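Local coordinates for protein UDP-N-acetylenolpyruvoylglucosamine reductase (Listeria monocytogenes, PDB 3TX1) that binds FAD and probably catalyses the NADPH-dependent reduction of UDP-N-acetylenolpyruvoylglucosamine to UDP-N-acetylmuramate, a step in making the peptidoglycan of the cell wall, at residues A[172-177]-A[203-208]; A[234-239]-A[272-277]. All coordinates share one frame; numbering follows the deposited sequence.

Interaction 1: A[172-177]-A[203-208]; sequences ATVLTQ and YIVLDA. With FAD (flavin-adenine dinucleotide), chain B.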
ATOM      1  N   ALA A 172     -12.571  -2.427  12.365  1.00 44.53           N
ATOM      2  CA  ALA A 172     -11.132  -2.611  12.321  1.00 40.23           C
ATOM      3  C   ALA A 172     -10.530  -2.648  13.720  1.00 39.50           C
ATOM      4  O   ALA A 172     -11.010  -1.958  14.644  1.00 40.33           O
ATOM      5  CB  ALA A 172     -10.494  -1.494  11.527  1.00 37.81           C
ATOM      6  N   THR A 173      -9.495  -3.476  13.871  1.00 36.12           N
ATOM      7  CA  THR A 173      -8.724  -3.490  15.104  1.00 35.68           C
ATOM      8  C   THR A 173      -7.463  -2.686  14.839  1.00 32.81           C
ATOM      9  O   THR A 173      -6.748  -2.931  13.877  1.00 32.46           O
ATOM     10  CB  THR A 173      -8.296  -4.888  15.531  1.00 35.68           C
ATOM     11  OG1 THR A 173      -9.439  -5.730  15.580  1.00 37.00           O
ATOM     12  CG2 THR A 173      -7.646  -4.832  16.916  1.00 35.93           C
ATOM     13  N   VAL A 174      -7.155  -1.783  15.738  1.00 31.23           N
ATOM     14  CA  VAL A 174      -6.082  -0.885  15.515  1.00 29.98           C
ATOM     15  C   VAL A 174      -5.207  -0.598  16.758  1.00 29.75           C
ATOM     16  O   VAL A 174      -5.593  -0.902  17.891  1.00 29.73           O
ATOM     17  CB  VAL A 174      -6.749   0.384  14.970  1.00 31.53           C
ATOM     18  CG1 VAL A 174      -6.326   1.643  15.703  1.00 33.70           C
ATOM     19  CG2 VAL A 174      -6.602   0.468  13.474  1.00 30.70           C
ATOM     20  N   LEU A 175      -4.017  -0.047  16.526  1.00 29.20           N
ATOM     21  CA  LEU A 175      -3.138   0.404  17.595  1.00 29.68           C
ATOM     22  C   LEU A 175      -2.937   1.889  17.494  1.00 31.04           C
ATOM     23  O   LEU A 175      -2.570   2.425  16.453  1.00 30.73           O
ATOM     24  CB  LEU A 175      -1.769  -0.287  17.581  1.00 28.41           C
ATOM     25  CG  LEU A 175      -1.645  -1.791  17.950  1.00 27.89           C
ATOM     26  CD1 LEU A 175      -0.185  -2.153  18.184  1.00 27.56           C
ATOM     27  CD2 LEU A 175      -2.454  -2.213  19.164  1.00 28.06           C
ATOM     28  N   THR A 176      -3.193   2.565  18.593  1.00 33.53           N
ATOM     29  CA  THR A 176      -2.955   3.990  18.659  1.00 36.25           C
ATOM     30  C   THR A 176      -1.445   4.185  18.792  1.00 37.81           C
ATOM     31  O   THR A 176      -0.695   3.240  19.088  1.00 36.46           O
ATOM     32  CB  THR A 176      -3.690   4.616  19.845  1.00 37.67           C
ATOM     33  OG1 THR A 176      -3.080   4.188  21.065  1.00 37.93           O
ATOM     34  CG2 THR A 176      -5.155   4.189  19.850  1.00 37.62           C
ATOM     35  N   GLN A 177      -0.992   5.413  18.581  1.00 42.96           N
ATOM     36  CA  GLN A 177       0.439   5.697  18.647  1.00 44.19           C
ATOM     37  C   GLN A 177       1.068   5.356  19.987  1.00 42.66           C
ATOM     38  O   GLN A 177       2.287   5.158  20.071  1.00 41.52           O
ATOM     39  CB  GLN A 177       0.731   7.141  18.263  1.00 51.78           C
ATOM     40  CG  GLN A 177       0.715   7.420  16.763  1.00 58.06           C
ATOM     41  CD  GLN A 177       1.320   8.785  16.427  1.00 67.14           C
ATOM     42  OE1 GLN A 177       1.445   9.660  17.294  1.00 74.29           O
ATOM     43  NE2 GLN A 177       1.707   8.967  15.170  1.00 69.09           N
ATOM     44  N   TYR A 203      -3.472   5.463  12.963  1.00 52.48           N
ATOM     45  CA  TYR A 203      -3.687   4.137  13.524  1.00 47.74           C
ATOM     46  C   TYR A 203      -2.908   3.051  12.812  1.00 41.50           C
ATOM     47  O   TYR A 203      -2.737   3.127  11.605  1.00 39.72           O
ATOM     48  CB  TYR A 203      -5.161   3.787  13.481  1.00 48.17           C
ATOM     49  CG  TYR A 203      -6.042   4.667  14.356  1.00 53.76           C
ATOM     50  CD1 TYR A 203      -5.651   5.044  15.649  1.00 55.75           C
ATOM     51  CD2 TYR A 203      -7.301   5.053  13.925  1.00 56.04           C
ATOM     52  CE1 TYR A 203      -6.480   5.810  16.454  1.00 60.32           C
ATOM     53  CE2 TYR A 203      -8.129   5.820  14.725  1.00 61.33           C
ATOM     54  CZ  TYR A 203      -7.724   6.195  15.983  1.00 63.38           C
ATOM     55  OH  TYR A 203      -8.591   6.955  16.749  1.00 69.27           O
ATOM     56  N   ILE A 204      -2.393   2.075  13.562  1.00 38.69           N
ATOM     57  CA  ILE A 204      -1.734   0.896  12.961  1.00 34.13           C
ATOM     58  C   ILE A 204      -2.813  -0.182  12.870  1.00 32.68           C
ATOM     59  O   ILE A 204      -3.289  -0.697  13.867  1.00 33.91           O
ATOM     60  CB  ILE A 204      -0.523   0.346  13.767  1.00 32.95           C
ATOM     61  CG1 ILE A 204       0.671   1.303  13.753  1.00 33.08           C
ATOM     62  CG2 ILE A 204      -0.045  -0.986  13.194  1.00 29.92           C
ATOM     63  CD1 ILE A 204       0.668   2.362  14.836  1.00 36.62           C
ATOM     64  N   VAL A 205      -3.228  -0.495  11.668  1.00 30.41           N
ATOM     65  CA  VAL A 205      -4.267  -1.477  11.498  1.00 30.40           C
ATOM     66  C   VAL A 205      -3.724  -2.852  11.811  1.00 29.02           C
ATOM     67  O   VAL A 205      -2.661  -3.203  11.298  1.00 27.52           O
ATOM     68  CB  VAL A 205      -4.727  -1.468  10.029  1.00 29.34           C
ATOM     69  CG1 VAL A 205      -5.793  -2.538   9.753  1.00 29.00           C
ATOM     70  CG2 VAL A 205      -5.190  -0.061   9.663  1.00 30.75           C
ATOM     71  N   LEU A 206      -4.437  -3.610  12.647  1.00 30.17           N
ATOM     72  CA  LEU A 206      -4.102  -5.013  12.922  1.00 29.98           C
ATOM     73  C   LEU A 206      -5.005  -6.035  12.191  1.00 30.78           C
ATOM     74  O   LEU A 206      -4.533  -7.068  11.733  1.00 30.51           O
ATOM     75  CB  LEU A 206      -4.065  -5.297  14.401  1.00 31.31           C
ATOM     76  CG  LEU A 206      -2.986  -4.523  15.140  1.00 31.39           C
ATOM     77  CD1 LEU A 206      -3.163  -4.716  16.631  1.00 33.75           C
ATOM     78  CD2 LEU A 206      -1.602  -4.962  14.708  1.00 28.83           C
ATOM     79  N   ASP A 207      -6.304  -5.779  12.122  1.00 32.81           N
ATOM     80  CA  ASP A 207      -7.190  -6.627  11.317  1.00 33.85           C
ATOM     81  C   ASP A 207      -8.417  -5.844  10.895  1.00 34.92           C
ATOM     82  O   ASP A 207      -8.716  -4.799  11.476  1.00 36.26           O
ATOM     83  CB  ASP A 207      -7.523  -7.979  11.969  1.00 35.59           C
ATOM     84  CG  ASP A 207      -8.268  -7.834  13.279  1.00 39.69           C
ATOM     85  OD1 ASP A 207      -7.843  -8.428  14.313  1.00 40.78           O
ATOM     86  OD2 ASP A 207      -9.266  -7.092  13.281  1.00 41.84           O
ATOM     87  N   ALA A 208      -9.087  -6.321   9.854  1.00 35.10           N
ATOM     88  CA  ALA A 208     -10.245  -5.618   9.309  1.00 38.24           C
ATOM     89  C   ALA A 208     -11.480  -6.521   9.112  1.00 40.73           C
ATOM     90  O   ALA A 208     -11.345  -7.729   8.826  1.00 39.89           O
ATOM     91  CB  ALA A 208      -9.864  -4.931   8.004  1.00 36.37           C
TER
HETATM   92  PA  FAD B 299       2.334   0.340   1.397  1.00 35.15           P
HETATM   93  O1A FAD B 299       3.273  -0.589   2.091  1.00 36.34           O
HETATM   94  O2A FAD B 299       2.659   0.823   0.012  1.00 35.89           O
HETATM   95  O5B FAD B 299       2.182   1.675   2.263  1.00 35.57           O
HETATM   96  C5B FAD B 299       0.966   2.359   1.978  1.00 34.88           C
HETATM   97  C4B FAD B 299       0.581   3.322   3.081  1.00 35.66           C
HETATM   98  O4B FAD B 299      -0.208   2.665   4.061  1.00 35.07           O
HETATM   99  C3B FAD B 299       1.722   3.963   3.838  1.00 36.94           C
HETATM  100  O3B FAD B 299       1.214   5.222   4.347  1.00 38.35           O
HETATM  101  C2B FAD B 299       1.890   2.977   4.994  1.00 36.84           C
HETATM  102  O2B FAD B 299       2.569   3.432   6.181  1.00 38.61           O
HETATM  103  C1B FAD B 299       0.450   2.708   5.321  1.00 35.96           C
HETATM  104  N9A FAD B 299       0.306   1.377   5.883  1.00 34.71           N
HETATM  105  C8A FAD B 299       0.694   0.208   5.349  1.00 33.78           C
HETATM  106  N7A FAD B 299       0.282  -0.805   6.161  1.00 33.44           N
HETATM  107  C5A FAD B 299      -0.389  -0.297   7.219  1.00 33.81           C
HETATM  108  C6A FAD B 299      -1.048  -0.777   8.461  1.00 33.65           C
HETATM  109  N6A FAD B 299      -1.118  -2.092   8.809  1.00 33.06           N
HETATM  110  N1A FAD B 299      -1.604   0.156   9.264  1.00 34.27           N
HETATM  111  C2A FAD B 299      -1.578   1.452   8.984  1.00 35.35           C
HETATM  112  N3A FAD B 299      -0.976   1.969   7.912  1.00 35.48           N
HETATM  113  C4A FAD B 299      -0.372   1.161   7.013  1.00 34.72           C
HETATM  114  N1  FAD B 299      -4.593   1.329  -5.234  1.00 39.46           N
HETATM  115  C2  FAD B 299      -5.927   1.456  -5.435  1.00 41.59           C
HETATM  116  O2  FAD B 299      -6.622   2.028  -4.579  1.00 42.77           O
HETATM  117  N3  FAD B 299      -6.577   0.967  -6.501  1.00 43.24           N
HETATM  118  C4  FAD B 299      -5.971   0.333  -7.495  1.00 42.82           C
HETATM  119  O4  FAD B 299      -6.607  -0.076  -8.494  1.00 44.40           O
HETATM  120  C4X FAD B 299      -4.519   0.158  -7.349  1.00 40.76           C
HETATM  121  N5  FAD B 299      -3.833  -0.474  -8.296  1.00 41.00           N
HETATM  122  C5X FAD B 299      -2.507  -0.659  -8.213  1.00 39.57           C
HETATM  123  C6  FAD B 299      -1.870  -1.345  -9.235  1.00 40.32           C
HETATM  124  C7  FAD B 299      -0.521  -1.581  -9.177  1.00 39.50           C
HETATM  125  C7M FAD B 299       0.161  -2.313 -10.303  1.00 40.09           C
HETATM  126  C8  FAD B 299       0.208  -1.088  -7.987  1.00 38.41           C
HETATM  127  C8M FAD B 299       1.673  -1.293  -7.852  1.00 39.31           C
HETATM  128  C9  FAD B 299      -0.424  -0.414  -6.978  1.00 37.72           C
HETATM  129  C9A FAD B 299      -1.775  -0.171  -7.049  1.00 38.08           C
HETATM  130  N10 FAD B 299      -2.461   0.505  -6.011  1.00 38.04           N
HETATM  131  C10 FAD B 299      -3.850   0.688  -6.146  1.00 39.12           C
HETATM  132  C1' FAD B 299      -1.724   1.028  -4.846  1.00 36.58           C
HETATM  133  C2' FAD B 299      -1.663   0.021  -3.720  1.00 36.32           C
HETATM  134  O2' FAD B 299      -1.961  -1.283  -4.210  1.00 37.34           O
HETATM  135  C3' FAD B 299      -2.680   0.340  -2.640  1.00 36.20           C
HETATM  136  O3' FAD B 299      -2.442   1.685  -2.246  1.00 36.35           O
HETATM  137  C4' FAD B 299      -2.489  -0.603  -1.456  1.00 35.36           C
HETATM  138  O4' FAD B 299      -3.685  -0.704  -0.669  1.00 35.94           O
HETATM  139  C5' FAD B 299      -1.286  -0.242  -0.603  1.00 34.17           C
HETATM  140  O5' FAD B 299      -0.904  -1.411   0.081  1.00 33.76           O
HETATM  141  P   FAD B 299       0.502  -1.620   0.773  1.00 33.49           P
HETATM  142  O1P FAD B 299       0.268  -2.680   1.787  1.00 33.78           O
HETATM  143  O2P FAD B 299       1.438  -1.854  -0.363  1.00 34.47           O
HETATM  144  O3P FAD B 299       0.852  -0.240   1.423  1.00 33.90           O
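The phenol ring of Y203 has L175 O at its edge, near the ring plane, while V174 CG1 and T176 CG2 approach it obliquely; V174 CG1 lies 3.3 Å from Y203 CG, and T176 CG2 4.0 Å from Y203 CE1. With CG anti to its own carbonyl carbon (chi1 -65°), Y203 runs at about a right angle across V174 and also reaches K182 and L184 of strand 181-185. The other flat partner is the adenine of FAD, whose edge meets the backbone of V205: V205 N donates to N1A at 3.0 Å, and N6A donates back to V205 O at 3.1 Å. The peptide groups make the polar contacts, so the side chain need not, and valine's branched apolar group packs beside the base and on L154. This is part of the antiparallel sheet of the PCMH-type FAD-binding domain, and a classic beta bulge interrupts the pairing: L206 and D207 both face T173, whose O takes L206 N at 2.7 Å and, weakly, D207 N at 3.4 Å. L206 CD1 packs 3.5 Å from L175 CG, and these two leucines suit the largely apolar side of helix 64-76. T173 OG1 donates to D207 OD2 at 2.7 Å, meeting it from the syn side but 33° out of the carboxylate plane. The short, branched threonine keeps its hydroxyl close to the strand, within range of that acid.

Interaction 2: A[234-239]-A[272-277]; sequences KQPLEY and QVSLKH. With SO4 (sulfate ion), chain F.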
ATOM      1  N   LYS A 234      -4.836  -2.837 -19.419  1.00 42.50           N
ATOM      2  CA  LYS A 234      -4.346  -1.488 -19.317  1.00 43.76           C
ATOM      3  C   LYS A 234      -3.195  -1.204 -18.400  1.00 41.97           C
ATOM      4  O   LYS A 234      -2.701  -0.093 -18.369  1.00 42.21           O
ATOM      5  CB  LYS A 234      -5.510  -0.606 -18.934  1.00 47.01           C
ATOM      6  CG  LYS A 234      -6.533  -0.486 -20.053  1.00 54.73           C
ATOM      7  CD  LYS A 234      -7.622   0.475 -19.623  1.00 62.30           C
ATOM      8  CE  LYS A 234      -8.289   1.147 -20.808  1.00 70.30           C
ATOM      9  NZ  LYS A 234      -9.044   2.317 -20.275  1.00 74.20           N
ATOM     10  N   GLN A 235      -2.747  -2.205 -17.663  1.00 40.24           N
ATOM     11  CA  GLN A 235      -1.708  -1.999 -16.697  1.00 38.99           C
ATOM     12  C   GLN A 235      -0.546  -2.933 -16.857  1.00 41.30           C
ATOM     13  O   GLN A 235      -0.740  -4.076 -17.272  1.00 42.88           O
ATOM     14  CB  GLN A 235      -2.292  -2.155 -15.335  1.00 35.60           C
ATOM     15  CG  GLN A 235      -3.299  -1.072 -15.094  1.00 35.42           C
ATOM     16  CD  GLN A 235      -3.862  -1.065 -13.694  1.00 34.14           C
ATOM     17  OE1 GLN A 235      -3.485  -1.870 -12.813  1.00 32.22           O
ATOM     18  NE2 GLN A 235      -4.756  -0.111 -13.463  1.00 35.37           N
ATOM     19  N   PRO A 236       0.680  -2.430 -16.589  1.00 32.90           N
ATOM     20  CA  PRO A 236       1.842  -3.301 -16.640  1.00 34.22           C
ATOM     21  C   PRO A 236       1.859  -4.083 -15.352  1.00 37.60           C
ATOM     22  O   PRO A 236       2.316  -3.565 -14.331  1.00 42.16           O
ATOM     23  CB  PRO A 236       3.030  -2.334 -16.652  1.00 30.54           C
ATOM     24  CG  PRO A 236       2.505  -0.984 -16.379  1.00 28.89           C
ATOM     25  CD  PRO A 236       1.022  -1.039 -16.222  1.00 30.17           C
ATOM     26  N   LEU A 237       1.308  -5.287 -15.337  1.00 41.01           N
ATOM     27  CA  LEU A 237       1.330  -6.037 -14.087  1.00 40.09           C
ATOM     28  C   LEU A 237       2.577  -6.915 -14.038  1.00 41.95           C
ATOM     29  O   LEU A 237       2.978  -7.380 -12.965  1.00 40.93           O
ATOM     30  CB  LEU A 237       0.061  -6.854 -13.914  1.00 41.89           C
ATOM     31  CG  LEU A 237      -1.308  -6.166 -13.967  1.00 42.79           C
ATOM     32  CD1 LEU A 237      -2.406  -7.226 -13.745  1.00 43.51           C
ATOM     33  CD2 LEU A 237      -1.440  -4.947 -13.022  1.00 38.31           C
ATOM     34  N   GLU A 238       3.187  -7.106 -15.211  1.00 43.58           N
ATOM     35  CA  GLU A 238       4.400  -7.895 -15.359  1.00 45.34           C
ATOM     36  C   GLU A 238       5.599  -7.231 -14.648  1.00 44.24           C
ATOM     37  O   GLU A 238       6.425  -7.927 -14.048  1.00 45.44           O
ATOM     38  CB  GLU A 238       4.702  -8.197 -16.847  1.00 49.87           C
ATOM     39  CG  GLU A 238       4.812  -6.992 -17.812  1.00 52.13           C
ATOM     40  CD  GLU A 238       3.465  -6.456 -18.364  1.00 58.69           C
ATOM     41  OE1 GLU A 238       3.490  -5.924 -19.498  1.00 57.42           O
ATOM     42  OE2 GLU A 238       2.378  -6.563 -17.708  1.00 56.09           O
ATOM     43  N   TYR A 239       5.658  -5.897 -14.653  1.00 39.00           N
ATOM     44  CA  TYR A 239       6.801  -5.196 -14.078  1.00 35.68           C
ATOM     45  C   TYR A 239       6.589  -4.744 -12.677  1.00 33.78           C
ATOM     46  O   TYR A 239       5.479  -4.379 -12.322  1.00 35.55           O
ATOM     47  CB  TYR A 239       7.112  -3.931 -14.867  1.00 36.44           C
ATOM     48  CG  TYR A 239       7.626  -4.221 -16.226  1.00 38.44           C
ATOM     49  CD1 TYR A 239       6.797  -4.085 -17.317  1.00 40.66           C
ATOM     50  CD2 TYR A 239       8.917  -4.680 -16.413  1.00 37.89           C
ATOM     51  CE1 TYR A 239       7.237  -4.381 -18.572  1.00 43.19           C
ATOM     52  CE2 TYR A 239       9.377  -4.965 -17.664  1.00 40.58           C
ATOM     53  CZ  TYR A 239       8.519  -4.816 -18.737  1.00 43.77           C
ATOM     54  OH  TYR A 239       8.911  -5.109 -20.010  1.00 49.87           O
ATOM     55  N   GLN A 272      11.151   3.597 -15.959  1.00 25.33           N
ATOM     56  CA  GLN A 272      10.542   4.017 -17.224  1.00 24.52           C
ATOM     57  C   GLN A 272       9.094   4.431 -17.088  1.00 22.39           C
ATOM     58  O   GLN A 272       8.344   3.809 -16.359  1.00 23.75           O
ATOM     59  CB  GLN A 272      10.633   2.894 -18.244  1.00 25.46           C
ATOM     60  CG  GLN A 272      10.154   3.302 -19.633  1.00 25.61           C
ATOM     61  CD  GLN A 272      10.180   2.154 -20.610  1.00 27.29           C
ATOM     62  OE1 GLN A 272       9.865   1.017 -20.243  1.00 28.82           O
ATOM     63  NE2 GLN A 272      10.518   2.438 -21.869  1.00 28.59           N
ATOM     64  N   VAL A 273       8.719   5.511 -17.738  1.00 20.91           N
ATOM     65  CA  VAL A 273       7.322   5.875 -17.778  1.00 21.37           C
ATOM     66  C   VAL A 273       6.736   4.799 -18.668  1.00 22.37           C
ATOM     67  O   VAL A 273       7.116   4.709 -19.844  1.00 25.03           O
ATOM     68  CB  VAL A 273       7.116   7.252 -18.423  1.00 21.32           C
ATOM     69  CG1 VAL A 273       5.646   7.529 -18.607  1.00 20.74           C
ATOM     70  CG2 VAL A 273       7.784   8.319 -17.573  1.00 20.64           C
ATOM     71  N   SER A 274       5.865   3.965 -18.109  1.00 21.05           N
ATOM     72  CA  SER A 274       5.379   2.762 -18.795  1.00 21.74           C
ATOM     73  C   SER A 274       4.924   2.940 -20.227  1.00 23.10           C
ATOM     74  O   SER A 274       4.131   3.815 -20.522  1.00 23.13           O
ATOM     75  CB  SER A 274       4.233   2.135 -18.000  1.00 22.37           C
ATOM     76  OG  SER A 274       3.500   1.254 -18.810  1.00 24.10           O
ATOM     77  N   LEU A 275       5.394   2.093 -21.129  1.00 24.60           N
ATOM     78  CA  LEU A 275       4.876   2.152 -22.509  1.00 26.70           C
ATOM     79  C   LEU A 275       3.466   1.612 -22.575  1.00 28.17           C
ATOM     80  O   LEU A 275       2.831   1.700 -23.602  1.00 30.06           O
ATOM     81  CB  LEU A 275       5.717   1.349 -23.497  1.00 27.83           C
ATOM     82  CG  LEU A 275       7.051   1.952 -23.886  1.00 27.31           C
ATOM     83  CD1 LEU A 275       7.890   0.859 -24.512  1.00 29.45           C
ATOM     84  CD2 LEU A 275       6.874   3.127 -24.818  1.00 27.60           C
ATOM     85  N   LYS A 276       2.975   1.045 -21.491  1.00 28.12           N
ATOM     86  CA  LYS A 276       1.635   0.530 -21.547  1.00 31.38           C
ATOM     87  C   LYS A 276       0.625   1.491 -20.890  1.00 31.50           C
ATOM     88  O   LYS A 276      -0.480   1.652 -21.399  1.00 33.79           O
ATOM     89  CB  LYS A 276       1.577  -0.879 -20.968  1.00 32.09           C
ATOM     90  CG  LYS A 276       0.210  -1.495 -21.031  1.00 34.02           C
ATOM     91  CD  LYS A 276       0.292  -2.771 -20.242  1.00 35.70           C
ATOM     92  CE  LYS A 276      -0.815  -3.727 -20.649  1.00 39.19           C
ATOM     93  NZ  LYS A 276      -0.492  -5.065 -20.093  1.00 40.70           N
ATOM     94  N   HIS A 277       1.022   2.141 -19.802  1.00 28.68           N
ATOM     95  CA  HIS A 277       0.161   3.107 -19.109  1.00 29.35           C
ATOM     96  C   HIS A 277       1.050   4.254 -18.670  1.00 27.79           C
ATOM     97  O   HIS A 277       1.851   4.123 -17.730  1.00 25.07           O
ATOM     98  CB  HIS A 277      -0.475   2.456 -17.881  1.00 29.94           C
ATOM     99  CG  HIS A 277      -1.567   3.272 -17.260  1.00 30.12           C
ATOM    100  ND1 HIS A 277      -2.839   2.831 -17.170  1.00 31.31           N
ATOM    101  CD2 HIS A 277      -1.565   4.559 -16.748  1.00 29.97           C
ATOM    102  CE1 HIS A 277      -3.607   3.770 -16.590  1.00 31.26           C
ATOM    103  NE2 HIS A 277      -2.842   4.834 -16.345  1.00 30.75           N
TER
HETATM  104  S   SO4 F 303      -5.172   7.918 -15.374  1.00 71.35           S
HETATM  105  O1  SO4 F 303      -5.984   6.780 -14.885  1.00 69.87           O
HETATM  106  O2  SO4 F 303      -5.138   7.904 -16.860  1.00 72.19           O
HETATM  107  O3  SO4 F 303      -5.731   9.208 -14.896  1.00 72.34           O
HETATM  108  O4  SO4 F 303      -3.791   7.791 -14.846  1.00 68.04           O
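S274 OG accepts two backbone N-H groups, from K276 N at 2.7 Å and from H277 N at 2.8 Å, while P236 CG packs against it from the other segment. These bonds make an ST turn and an ST motif, which bend the chain after strand 271-273 so that K276 and H277 both face the loop following helix 217-234. Serine suits the corner because its small side chain carries an acceptor forward to the N-H groups that follow. K276 leaves with CG anti to its backbone N (chi1 -178°) and stays extended, laying CD and CE alongside the Q235 carbonyl before NZ donates to Q235 O at 3.0 Å. The ammonium sits above that carbonyl plane, 52° out of it. Lysine's length lets it reach E232 O as well; E238 OE2, 4.0 Å from K276 NZ, is too far for a salt bridge. The Q235 side chain has other partners: OE1 accepts from R231 NH2, and the chain lines the FAD pocket. H277 ties the turn to the end of the 217-234 helix region; its side chain is about 5 Å from that of S244, the predicted proton donor. H277 ND1 donates to K234 O at 3.2 Å within the ring plane, and the NE2 N-H is directed almost straight at O4 of a sulfate, probably from the crystallisation liquor, in a weak bond of 3.4 Å.

How the interactions relate
Interactions 1 and 2 lie on opposite sides of the chain's centre, their nearest atoms about 22 Å apart, and share no strand or helix. Interaction 1 is buried within the FAD-binding domain: two neighbouring strands are joined mostly by backbone bonds and aliphatic packing. Interaction 2 is more exposed and belongs to the C-terminal domain, where irregular backbone leaves carbonyls to be taken up by side chains, one ammonium and one imidazole, and much less surface is covered. FAD relates the two indirectly, for residues 203-205 of interaction 1 border its adenine end, whereas Q235 of interaction 2 approaches the cofactor from the other domain.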